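Local coordinates for putative translational inhibitor protein (PDB 5V4D) that is of unknown function but belongs to the Rid (YjgF-like) family, and so may act as an enamine/imine deaminase, at residues 47-50 with 51-55; 82-85 with 86-89; 92-95 with 96-100. All coordinates share one frame; numbering follows the deposited sequence.

All three contacts are local, each made within one continuous run of chain, and together they sample the two helices of the alpha-beta fold. Contact 1 opens helix 49-66, while contacts 2 and 3 hold the approach to helix 87-98 and its last turns. Contact 2 lies at the surface; contacts 1 and 3 are partly buried, each with one side against the interior. Their chemistry follows: an aspartate caps contact 1, an Asx turn and waters serve contact 2, and contact 3 couples a calcium site to an aromatic pair. The helices meet where Glu50 OE1 probably bonds Gln89 NE2, 2.9 Å away, and where Ile93 packs on Thr53 and Arg54.

Contact 1 of 3, residues 47-50 with 51-55; sequences NDIE and KQTRQ
Ile49 O is gripped twice by Thr53, by the hydroxyl OG1 at 2.8 Å and by the backbone N at 2.9 Å. The two donors reach the oxygen from opposite faces of the carbonyl plane, each tilted about 30° from it. OG1 stands beside its own backbone N (chi1 -60°), which turns it back along the helix onto the carbonyl four residues earlier. The side chains of Ile49 and Thr53 run alongside each other in one direction, and both rest on Val90 of helix 87-98 and Val120 of strand 120-127.

One residue earlier, Asp48 OD2 accepts Lys51 N at 3.1 Å in a nearly straight bond that comes from above the carboxylate plane; a weak bond from Glu50 N, at 2.9 Å but strongly bent, joins it. The aliphatic part of Lys51 runs past the carboxylate, with CD 3.9 Å from Asp48 OD1. Lys51 NZ stays 4.4 Å from Asp48 OD1, too far for a salt bridge, and pairs with Glu46 instead.

Asp48 O receives Gln52 N at 2.9 Å, and the first carbons of the Gln52 side chain pass close to the same carbonyl, CG 3.3 Å from Asp48 O. Beyond this, water 1 accepts from both Gln52 NE2 and Asn47 ND2, while Leu119 N and Glu46 O hold the two ends of the Gln52 amide. With its side chain taking up amide hydrogens of the first turn, Asp48 is the N-cap of helix 49-66 in this Rid-family alpha-beta fold.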
loop_
_atom_site.group_PDB
_atom_site.type_symbol
_atom_site.label_atom_id
_atom_site.label_comp_id
_atom_site.label_asym_id
_atom_site.label_seq_id
_atom_site.Cartn_x
_atom_site.Cartn_y
_atom_site.Cartn_z
ATOM N N ASN A 47 10.153 8.521 22.128
ATOM C CA ASN A 47 9.592 9.412 21.109
ATOM C C ASN A 47 10.699 10.217 20.419
ATOM O O ASN A 47 10.869 11.433 20.630
ATOM C CB ASN A 47 8.534 10.303 21.791
ATOM C CG ASN A 47 7.754 11.158 20.819
ATOM O OD1 ASN A 47 7.713 12.382 20.965
ATOM N ND2 ASN A 47 7.090 10.526 19.857
ATOM N N ASP A 48 11.471 9.521 19.592
ATOM C CA ASP A 48 12.649 10.045 18.901
ATOM C C ASP A 48 12.671 9.359 17.534
ATOM O O ASP A 48 12.728 8.123 17.475
ATOM C CB ASP A 48 13.892 9.713 19.736
ATOM C CG ASP A 48 15.225 10.039 19.072
ATOM O OD1 ASP A 48 16.137 10.513 19.804
ATOM O OD2 ASP A 48 15.469 9.756 17.906
ATOM N N ILE A 49 12.534 10.141 16.450
ATOM C CA ILE A 49 12.376 9.528 15.128
ATOM C C ILE A 49 13.574 8.648 14.764
ATOM O O ILE A 49 13.400 7.619 14.113
ATOM C CB ILE A 49 12.099 10.613 14.064
ATOM C CG1 ILE A 49 11.803 9.970 12.708
ATOM C CG2 ILE A 49 13.283 11.615 13.916
ATOM C CD1 ILE A 49 10.422 9.249 12.661
ATOM N N GLU A 50 14.793 9.030 15.173
ATOM C CA GLU A 50 15.967 8.220 14.817
ATOM C C GLU A 50 15.947 6.880 15.539
ATOM O O GLU A 50 16.127 5.817 14.913
ATOM C CB GLU A 50 17.264 9.000 15.115
ATOM C CG GLU A 50 17.329 10.273 14.262
ATOM C CD GLU A 50 18.589 11.109 14.437
ATOM O OE1 GLU A 50 18.565 12.300 14.015
ATOM O OE2 GLU A 50 19.596 10.590 14.982
ATOM N N LYS A 51 15.726 6.897 16.856
ATOM C CA LYS A 51 15.658 5.632 17.604
ATOM C C LYS A 51 14.528 4.748 17.083
ATOM O O LYS A 51 14.686 3.516 16.969
ATOM C CB LYS A 51 15.480 5.925 19.091
ATOM C CG LYS A 51 16.751 6.478 19.723
ATOM C CD LYS A 51 16.497 6.886 21.154
ATOM C CE LYS A 51 17.750 7.526 21.782
ATOM N NZ LYS A 51 17.419 7.981 23.157
ATOM N N GLN A 52 13.396 5.364 16.715
ATOM C CA GLN A 52 12.259 4.565 16.258
ATOM C C GLN A 52 12.519 3.960 14.892
ATOM O O GLN A 52 12.162 2.794 14.652
ATOM C CB GLN A 52 10.965 5.402 16.248
ATOM C CG GLN A 52 10.500 5.754 17.657
ATOM C CD GLN A 52 9.054 6.195 17.721
ATOM O OE1 GLN A 52 8.360 6.270 16.711
ATOM N NE2 GLN A 52 8.588 6.455 18.939
ATOM N N THR A 53 13.163 4.712 13.984
ATOM C CA THR A 53 13.514 4.155 12.682
ATOM C C THR A 53 14.463 2.984 12.830
ATOM O O THR A 53 14.288 1.957 12.168
ATOM C CB THR A 53 14.146 5.236 11.800
ATOM O OG1 THR A 53 13.217 6.313 11.600
ATOM C CG2 THR A 53 14.456 4.647 10.455
ATOM N N ARG A 54 15.449 3.107 13.726
ATOM C CA ARG A 54 16.375 2.006 13.961
ATOM C C ARG A 54 15.637 0.771 14.449
ATOM O O ARG A 54 15.886 -0.340 13.950
ATOM C CB ARG A 54 17.443 2.408 14.976
ATOM C CG ARG A 54 18.373 3.463 14.481
ATOM C CD ARG A 54 19.483 3.702 15.496
ATOM N NE ARG A 54 20.280 4.842 15.057
ATOM C CZ ARG A 54 21.163 4.821 14.052
ATOM N NH1 ARG A 54 21.398 3.717 13.364
ATOM N NH2 ARG A 54 21.807 5.928 13.715
ATOM N N GLN A 55 14.691 0.959 15.383
ATOM C CA GLN A 55 13.941 -0.184 15.915
ATOM C C GLN A 55 13.123 -0.854 14.811
ATOM O O GLN A 55 13.092 -2.085 14.719
ATOM C CB GLN A 55 13.053 0.257 17.089
ATOM C CG GLN A 55 12.390 -0.930 17.720
ATOM C CD GLN A 55 13.397 -1.781 18.464
ATOM O OE1 GLN A 55 14.108 -1.266 19.327
ATOM N NE2 GLN A 55 13.550 -3.032 18.065
HETATM O O HOH W 1 6.133 7.961 19.604
#

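Contact 2 of 3, residues 82-85 with 86-89; sequences TNIN and NSSQ
Asn83 O accepts from Asn86 N at 2.8 Å, the donor above the carbonyl plane, where an Asx turn leads from strand 74-81 into helix 87-98. Water 2 joins Thr82 OG1, just before the turn, to Asn86 ND2, just after it. In the turn itself, Asn83 OD1 accepts Asn85 N at 2.9 Å, again from above the plane of the accepting group. Asn83 places CG opposite its own backbone N (chi1 -179°), which brings OD1 within reach of the backbone N two residues on. CB of Asn83 packs 3.8 Å from Asn86 ND2.

Ile84 follows with a carbonyl used twice: Ser87 OG and Ser87 N both donate to its O, while a glycerol, probably from the crystallisation liquor, bonds there too. Ser87 OG reaches Ile84 O at 2.8 Å, tilted 20° from the carbonyl plane, with Ile84 CD1 alongside the hydroxyl at 3.7 Å. Glu110 accepts from Ile84 N, and the side chain of Ile84 packs on Leu114 of the second subunit.

At Asn85, water 4 accepts from Gln89 N, standing in for the direct backbone bond, and donates both to Gln89 OE1 and, at 2.9 Å, to Asn85 O.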
loop_
_atom_site.group_PDB
_atom_site.type_symbol
_atom_site.label_atom_id
_atom_site.label_comp_id
_atom_site.label_asym_id
_atom_site.label_seq_id
_atom_site.Cartn_x
_atom_site.Cartn_y
_atom_site.Cartn_z
ATOM N N THR A 82 4.288 10.153 10.713
ATOM C CA THR A 82 3.304 11.104 11.228
ATOM C C THR A 82 3.681 12.560 10.950
ATOM O O THR A 82 2.834 13.443 11.123
ATOM C CB THR A 82 3.067 10.924 12.734
ATOM O OG1 THR A 82 4.284 11.129 13.486
ATOM C CG2 THR A 82 2.456 9.550 13.051
ATOM N N ASN A 83 4.907 12.823 10.498
ATOM C CA ASN A 83 5.355 14.195 10.248
ATOM C C ASN A 83 6.301 14.110 9.060
ATOM O O ASN A 83 7.386 13.521 9.172
ATOM C CB ASN A 83 6.059 14.770 11.469
ATOM C CG ASN A 83 6.517 16.214 11.263
ATOM O OD1 ASN A 83 6.530 16.744 10.171
ATOM N ND2 ASN A 83 6.902 16.853 12.362
ATOM N N ILE A 84 5.869 14.647 7.932
ATOM C CA ILE A 84 6.657 14.602 6.687
ATOM C C ILE A 84 8.020 15.243 6.881
ATOM O O ILE A 84 8.976 14.893 6.179
ATOM C CB ILE A 84 5.850 15.264 5.534
ATOM C CG1 ILE A 84 6.367 14.860 4.162
ATOM C CG2 ILE A 84 5.872 16.784 5.577
ATOM C CD1 ILE A 84 6.112 13.372 3.849
ATOM N N ASN A 85 8.144 16.170 7.829
ATOM C CA ASN A 85 9.445 16.785 8.079
ATOM C C ASN A 85 10.428 15.852 8.765
ATOM O O ASN A 85 11.605 16.215 8.896
ATOM C CB ASN A 85 9.251 18.055 8.880
ATOM C CG ASN A 85 8.439 19.079 8.122
ATOM O OD1 ASN A 85 8.701 19.359 6.955
ATOM N ND2 ASN A 85 7.417 19.612 8.775
ATOM N N ASN A 86 9.983 14.657 9.177
ATOM C CA ASN A 86 10.882 13.653 9.724
ATOM C C ASN A 86 11.475 12.783 8.621
ATOM O O ASN A 86 12.274 11.880 8.917
ATOM C CB ASN A 86 10.138 12.796 10.752
ATOM C CG ASN A 86 10.054 13.469 12.105
ATOM O OD1 ASN A 86 10.867 14.347 12.428
ATOM N ND2 ASN A 86 9.121 13.012 12.941
ATOM N N SER A 87 11.091 13.030 7.363
ATOM C CA SER A 87 11.508 12.154 6.258
ATOM C C SER A 87 13.018 12.073 6.145
ATOM O O SER A 87 13.559 10.987 5.911
ATOM C CB SER A 87 10.948 12.640 4.925
ATOM O OG SER A 87 9.536 12.523 4.899
ATOM N N SER A 88 13.713 13.200 6.297
ATOM C CA SER A 88 15.163 13.147 6.105
ATOM C C SER A 88 15.843 12.304 7.174
ATOM O O SER A 88 16.746 11.508 6.870
ATOM C CB SER A 88 15.733 14.549 6.088
ATOM O OG SER A 88 15.352 15.116 4.842
ATOM N N GLN A 89 15.425 12.456 8.435
ATOM C CA GLN A 89 16.030 11.652 9.489
ATOM C C GLN A 89 15.730 10.173 9.296
ATOM O O GLN A 89 16.587 9.328 9.570
ATOM C CB GLN A 89 15.540 12.103 10.855
ATOM C CG GLN A 89 16.246 13.391 11.268
ATOM C CD GLN A 89 15.543 14.036 12.440
ATOM O OE1 GLN A 89 14.508 14.733 12.269
ATOM N NE2 GLN A 89 16.067 13.808 13.634
HETATM O O HOH W 2 6.907 11.218 12.255
HETATM O O HOH W 3 7.208 14.813 15.182
HETATM O O HOH W 4 14.118 14.902 9.460
HETATM O O HOH W 5 12.497 15.828 6.105
#

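Contact 3 of 3, residues 92-95 with 96-100; sequences DIYA and DYFKG. With CA (calcium ion), chain H.
Metal bonds join Asp92 to Asp96, one turn apart on helix 87-98, the helix of the beta-alpha-beta unit between strands 74-81 and 105-110. Asp92 gives the calcium ion two ligands, its backbone O at 2.5 Å and OD1 at 2.3 Å, and Asp96 adds OD1 at 2.4 Å. Water 6 also binds the metal and donates to Asp96 OD2 at 2.7 Å. Two more ligands, from outside these segments, complete the coordination to six.

The aromatic contact is made by Tyr94 and Phe98, whose ring planes lie oblique at 48° with centroids 4.7 Å apart. Tyr94 swings CG away from its backbone N (chi1 180°), sending the ring outward from the helix, where Phe98 CE2 meets one of its faces, 3.5 Å from CZ and offset toward the rim. Its hydroxyl bonds Thr77, Arg106 makes a cation-pi contact with the ring, and Ile79 of strand 74-81 packs on it.

Tyr97 N to Ile93 O and Phe98 N to Tyr94 O are ordinary i to i+4 helix bonds; the second directly ties the aromatic pair. The calcium charge probably offsets the repulsion expected between two nearby carboxylates, and this shared coordination probably explains why Asp92 O and Asp96 OD1 can lie only 3.0 Å apart.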
loop_
_atom_site.group_PDB
_atom_site.type_symbol
_atom_site.label_atom_id
_atom_site.label_comp_id
_atom_site.label_asym_id
_atom_site.label_seq_id
_atom_site.Cartn_x
_atom_site.Cartn_y
_atom_site.Cartn_z
ATOM N N ASP A 92 18.011 9.018 6.375
ATOM C CA ASP A 92 19.435 8.927 6.708
ATOM C C ASP A 92 19.765 7.557 7.289
ATOM O O ASP A 92 20.840 6.999 7.007
ATOM C CB ASP A 92 19.788 10.039 7.690
ATOM C CG ASP A 92 21.240 10.437 7.625
ATOM O OD1 ASP A 92 22.046 9.818 6.846
ATOM O OD2 ASP A 92 21.548 11.374 8.391
ATOM N N ILE A 93 18.861 6.999 8.096
ATOM C CA ILE A 93 19.091 5.687 8.716
ATOM C C ILE A 93 18.666 4.537 7.802
ATOM O O ILE A 93 19.297 3.472 7.762
ATOM C CB ILE A 93 18.343 5.658 10.058
ATOM C CG1 ILE A 93 18.954 6.697 11.022
ATOM C CG2 ILE A 93 18.314 4.210 10.675
ATOM C CD1 ILE A 93 18.067 6.993 12.245
ATOM N N TYR A 94 17.534 4.710 7.129
ATOM C CA TYR A 94 17.083 3.722 6.163
ATOM C C TYR A 94 18.155 3.443 5.121
ATOM O O TYR A 94 18.380 2.288 4.732
ATOM C CB TYR A 94 15.800 4.261 5.539
ATOM C CG TYR A 94 15.080 3.467 4.482
ATOM C CD1 TYR A 94 13.860 2.859 4.784
ATOM C CD2 TYR A 94 15.541 3.448 3.159
ATOM C CE1 TYR A 94 13.154 2.184 3.804
ATOM C CE2 TYR A 94 14.843 2.771 2.184
ATOM C CZ TYR A 94 13.651 2.156 2.517
ATOM O OH TYR A 94 12.960 1.474 1.532
ATOM N N ALA A 95 18.846 4.490 4.671
ATOM C CA ALA A 95 19.917 4.309 3.697
ATOM C C ALA A 95 21.033 3.444 4.259
ATOM O O ALA A 95 21.592 2.616 3.540
ATOM C CB ALA A 95 20.470 5.683 3.293
ATOM N N ASP A 96 21.397 3.659 5.528
ATOM C CA ASP A 96 22.422 2.854 6.177
ATOM C C ASP A 96 22.055 1.385 6.105
ATOM O O ASP A 96 22.895 0.531 5.782
ATOM C CB ASP A 96 22.593 3.260 7.638
ATOM C CG ASP A 96 22.991 4.730 7.843
ATOM O OD1 ASP A 96 23.359 5.435 6.884
ATOM O OD2 ASP A 96 22.917 5.130 9.041
ATOM N N TYR A 97 20.803 1.078 6.424
ATOM C CA TYR A 97 20.343 -0.310 6.442
ATOM C C TYR A 97 20.447 -0.932 5.062
ATOM O O TYR A 97 20.853 -2.099 4.914
ATOM C CB TYR A 97 18.876 -0.343 6.922
ATOM C CG TYR A 97 18.278 -1.727 6.988
ATOM C CD1 TYR A 97 18.732 -2.657 7.937
ATOM C CD2 TYR A 97 17.259 -2.105 6.106
ATOM C CE1 TYR A 97 18.179 -3.943 8.000
ATOM C CE2 TYR A 97 16.689 -3.357 6.169
ATOM C CZ TYR A 97 17.158 -4.282 7.118
ATOM O OH TYR A 97 16.599 -5.550 7.144
ATOM N N PHE A 98 20.104 -0.162 4.025
ATOM C CA PHE A 98 20.077 -0.718 2.675
ATOM C C PHE A 98 21.369 -0.495 1.890
ATOM O O PHE A 98 21.443 -0.903 0.728
ATOM C CB PHE A 98 18.886 -0.133 1.894
ATOM C CG PHE A 98 17.580 -0.767 2.263
ATOM C CD1 PHE A 98 17.314 -2.079 1.871
ATOM C CD2 PHE A 98 16.639 -0.084 2.999
ATOM C CE1 PHE A 98 16.102 -2.712 2.213
ATOM C CE2 PHE A 98 15.437 -0.679 3.374
ATOM C CZ PHE A 98 15.146 -2.001 2.954
ATOM N N LYS A 99 22.401 0.090 2.498
ATOM C CA LYS A 99 23.628 0.381 1.758
ATOM C C LYS A 99 24.186 -0.884 1.103
ATOM O O LYS A 99 24.199 -1.964 1.710
ATOM C CB LYS A 99 24.672 0.999 2.690
ATOM C CG LYS A 99 25.960 1.381 1.939
ATOM C CD LYS A 99 26.952 2.184 2.757
ATOM C CE LYS A 99 28.142 2.607 1.869
ATOM N NZ LYS A 99 28.991 3.675 2.468
ATOM N N GLY A 100 24.594 -0.749 -0.154
ATOM C CA GLY A 100 25.189 -1.847 -0.897
ATOM C C GLY A 100 24.198 -2.758 -1.581
ATOM O O GLY A 100 24.618 -3.674 -2.298
HETATM CA CA CA H . 23.207 7.799 6.745
HETATM O O HOH W 6 23.098 7.792 9.134
#